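Local coordinates for DUF6833 domain-containing protein (Pseudomonas phage LUZ7, PDB 3PF6), which is of unknown function but folds as a small two-helix phage protein of the DUF6833 family that packs against a second copy of itself, at residues L26-A29 against R30-F33; T18-S21 against T22-L26. All coordinates share one frame; numbering follows the deposited sequence.

Both contacts lie on the short helix 22-32 and cover its two ends: contact 2 (18-21 against 22-26) is the N-terminal start, contact 1 (26-29 against 30-33) the last turns and the exit. Their centres are 10 Å apart, and Leu-26 belongs to both, its side chain touching helix 38-58 of the same chain. The two also meet directly, where CG of Glu-28 packs 3.6 Å from CE1 of His-19, so the residues leading into the helix lean on its second turn. Each contact reaches the second subunit, Ala-25 and Leu-26 both packing on Tyr-48 of that copy, and both thus belong to the two-subunit interface.

Contact 1 (L26-A29 against R30-F33); sequences LEEA and RLLF. Unlike the reference sequence in segment 30-33: Phe-33 (reference Leu).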
# COMPACT_ATOMS: atom_id res chain seq x y z
N LEU A 26 6.42 -4.32 -3.98
CA LEU A 26 7.29 -3.91 -2.89
C LEU A 26 8.67 -3.48 -3.39
O LEU A 26 9.18 -2.44 -2.99
CB LEU A 26 7.43 -5.04 -1.84
CG LEU A 26 6.17 -5.32 -1.02
CD1 LEU A 26 6.37 -6.62 -0.25
CD2 LEU A 26 5.80 -4.14 -0.12
N GLU A 27 9.23 -4.26 -4.30
CA GLU A 27 10.51 -3.90 -4.94
C GLU A 27 10.46 -2.49 -5.55
O GLU A 27 11.36 -1.67 -5.37
CB GLU A 27 10.88 -4.94 -6.00
CG GLU A 27 11.28 -6.29 -5.41
CD GLU A 27 11.33 -7.44 -6.42
OE1 GLU A 27 11.06 -7.22 -7.63
OE2 GLU A 27 11.64 -8.57 -5.98
N GLU A 28 9.40 -2.20 -6.29
CA GLU A 28 9.28 -0.92 -6.98
C GLU A 28 9.01 0.22 -6.00
O GLU A 28 9.54 1.30 -6.16
CB GLU A 28 8.22 -1.02 -8.09
CG GLU A 28 8.65 -1.97 -9.18
CD GLU A 28 9.82 -1.45 -10.01
OE1 GLU A 28 9.91 -0.22 -10.23
OE2 GLU A 28 10.64 -2.27 -10.48
N ALA A 29 8.22 -0.02 -4.98
CA ALA A 29 8.04 0.97 -3.95
C ALA A 29 9.36 1.27 -3.23
O ALA A 29 9.64 2.44 -2.89
CB ALA A 29 6.96 0.52 -2.96
N ARG A 30 10.19 0.26 -3.02
CA ARG A 30 11.47 0.46 -2.33
C ARG A 30 12.44 1.29 -3.16
O ARG A 30 13.27 2.03 -2.61
CB ARG A 30 12.04 -0.89 -1.91
CG ARG A 30 13.18 -0.83 -0.93
CD ARG A 30 12.80 -0.03 0.33
NE ARG A 30 13.74 -0.27 1.43
CZ ARG A 30 14.05 0.61 2.38
NH1 ARG A 30 13.53 1.83 2.39
NH2 ARG A 30 14.91 0.25 3.34
N LEU A 31 12.35 1.20 -4.49
CA LEU A 31 13.13 2.06 -5.37
C LEU A 31 12.74 3.53 -5.26
O LEU A 31 13.59 4.44 -5.39
CB LEU A 31 13.01 1.59 -6.83
CG LEU A 31 13.69 0.29 -7.22
CD1 LEU A 31 13.40 -0.07 -8.71
CD2 LEU A 31 15.22 0.39 -7.01
N LEU A 32 11.46 3.77 -5.01
CA LEU A 32 10.96 5.12 -4.87
C LEU A 32 11.26 5.67 -3.47
O LEU A 32 11.43 6.89 -3.33
CB LEU A 32 9.45 5.17 -5.17
CG LEU A 32 9.09 4.96 -6.64
CD1 LEU A 32 7.59 4.60 -6.78
CD2 LEU A 32 9.45 6.21 -7.46
N PHE A 33 11.33 4.78 -2.47
CA PHE A 33 11.59 5.12 -1.05
C PHE A 33 12.73 4.27 -0.49
O PHE A 33 12.55 3.38 0.36
CB PHE A 33 10.29 5.07 -0.27
CG PHE A 33 9.36 6.18 -0.68
CD1 PHE A 33 9.44 7.43 -0.08
CD2 PHE A 33 8.51 6.02 -1.76
CE1 PHE A 33 8.64 8.48 -0.52
CE2 PHE A 33 7.72 7.08 -2.21
CZ PHE A 33 7.79 8.29 -1.60
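Backbone bonds tie Leu-26 to Arg-30 and run on down the helix. Arg-30 N donates to Leu-26 O at 2.9 Å, and Leu-31 N to Glu-27 O at 3.2 Å. Ala-29 O takes Phe-33 N at 2.9 Å and also a weak bond from Leu-32 N; a second weak bond joins Leu-32 N to Glu-28 O.

Among the side chains, Glu-28 and Leu-31 lie side by side and point the same way, with OE1 of Glu-28 3.8 Å from CD1 of Leu-31. CB of Arg-30 sits 3.4 Å from Leu-26 O. The Phe-33 ring presents its edge to Ala-29 O, which lies near the ring plane 3.9 Å from CD2. On the subunit interface, Ala-29 packs on Ala-44 of the second subunit.

One polar side chain closes the end. With CG opposite the backbone N (chi1 -167°) and a bend at chi2, Arg-30 NH1 donates a hydrogen bond to Phe-33 O at 2.7 Å, the acceptor 19° out of the guanidinium plane. NH1 also donates to Gly-35 O, and NH2 to Gly-36 O, so the guanidinium grips three carbonyls. Phe-33 leaves helical geometry: this is an alpha-helical C-terminus whose exit loop is held by an arginine.

Contact 2 (T18-S21 against T22-L26); sequences THPS and TKDAL
The N-terminus of helix 22-32 is built here, with Ser-21 as its N-cap. Ala-25 N donates to Ser-21 O at 3.0 Å. As modelled, Ser-21 OG accepts from Asp-24 N at 3.1 Å, a capping bond from the N-cap residue, though the place of OG is less sure because it sits too near the Asp-24 carboxylate. A chi1 of 62°, with OG between its own backbone N and carbonyl carbon, is what puts the modelled hydroxyl near Asp-24 N.

Ahead of the cap, Pro-20 and His-19 lean on the first turn of the helix. The side chains of Pro-20 and Asp-24 cross at about a right angle, CD of the proline 3.8 Å from CB of Asp-24. CB of His-19 meets that same Asp-24 CB at 3.9 Å. One face of the His-19 ring is turned to Asp-24 O, and its CD2 comes obliquely to within 3.7 Å of Ala-25 CA. Contacts with the second subunit flank the cap: Thr-22 OG1 is hydrogen-bonded to Val-8 O of that copy, and His-19 N to its Thr-51 OG1.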
# COMPACT_ATOMS: atom_id res chain seq x y z
N THR A 18 0.62 -1.04 -12.04
CA THR A 18 0.13 -2.35 -11.58
C THR A 18 1.26 -3.35 -11.88
O THR A 18 1.81 -3.35 -12.96
CB THR A 18 -1.22 -2.75 -12.27
OG1 THR A 18 -1.72 -4.00 -11.73
CG2 THR A 18 -1.07 -2.92 -13.72
N HIS A 19 1.62 -4.17 -10.90
CA HIS A 19 2.79 -5.04 -11.00
C HIS A 19 2.39 -6.49 -11.07
O HIS A 19 1.25 -6.84 -10.78
CB HIS A 19 3.69 -4.76 -9.82
CG HIS A 19 4.20 -3.37 -9.81
ND1 HIS A 19 5.13 -2.93 -10.73
CD2 HIS A 19 3.87 -2.30 -9.06
CE1 HIS A 19 5.35 -1.64 -10.52
NE2 HIS A 19 4.62 -1.24 -9.49
N PRO A 20 3.33 -7.35 -11.46
CA PRO A 20 3.03 -8.75 -11.62
C PRO A 20 2.69 -9.47 -10.29
O PRO A 20 1.99 -10.49 -10.28
CB PRO A 20 4.32 -9.32 -12.21
CG PRO A 20 5.07 -8.22 -12.74
CD PRO A 20 4.68 -7.02 -11.96
N SER A 21 3.19 -8.93 -9.19
CA SER A 21 3.03 -9.58 -7.88
C SER A 21 3.22 -8.57 -6.80
O SER A 21 3.82 -7.51 -7.01
CB SER A 21 4.05 -10.70 -7.68
OG SER A 21 5.37 -10.24 -7.70
N THR A 22 2.76 -8.92 -5.61
CA THR A 22 2.99 -8.03 -4.48
C THR A 22 4.49 -7.94 -4.19
O THR A 22 4.99 -6.90 -3.73
CB THR A 22 2.16 -8.44 -3.25
OG1 THR A 22 2.37 -9.83 -3.00
CG2 THR A 22 0.67 -8.15 -3.50
N LYS A 23 5.23 -9.01 -4.46
CA LYS A 23 6.68 -8.94 -4.40
C LYS A 23 7.27 -7.81 -5.22
O LYS A 23 8.05 -6.99 -4.74
CB LYS A 23 7.28 -10.29 -4.83
CG LYS A 23 8.76 -10.34 -4.73
CD LYS A 23 9.31 -11.72 -5.09
CE LYS A 23 10.85 -11.69 -5.21
NZ LYS A 23 11.46 -13.03 -5.42
N ASP A 24 6.89 -7.78 -6.50
CA ASP A 24 7.35 -6.76 -7.44
C ASP A 24 6.92 -5.36 -7.00
O ASP A 24 7.67 -4.40 -7.14
CB ASP A 24 6.77 -7.03 -8.84
CG ASP A 24 7.30 -8.32 -9.46
OD1 ASP A 24 8.20 -8.25 -10.29
OD2 ASP A 24 6.82 -9.41 -9.08
N ALA A 25 5.69 -5.25 -6.48
CA ALA A 25 5.16 -3.95 -6.04
C ALA A 25 5.99 -3.42 -4.87
O ALA A 25 6.26 -2.22 -4.76
CB ALA A 25 3.68 -4.09 -5.62
N LEU A 26 6.42 -4.32 -3.98
CA LEU A 26 7.29 -3.91 -2.89
C LEU A 26 8.67 -3.48 -3.39
O LEU A 26 9.18 -2.44 -2.99
CB LEU A 26 7.43 -5.04 -1.84
CG LEU A 26 6.17 -5.32 -1.02
CD1 LEU A 26 6.37 -6.62 -0.25
CD2 LEU A 26 5.80 -4.14 -0.12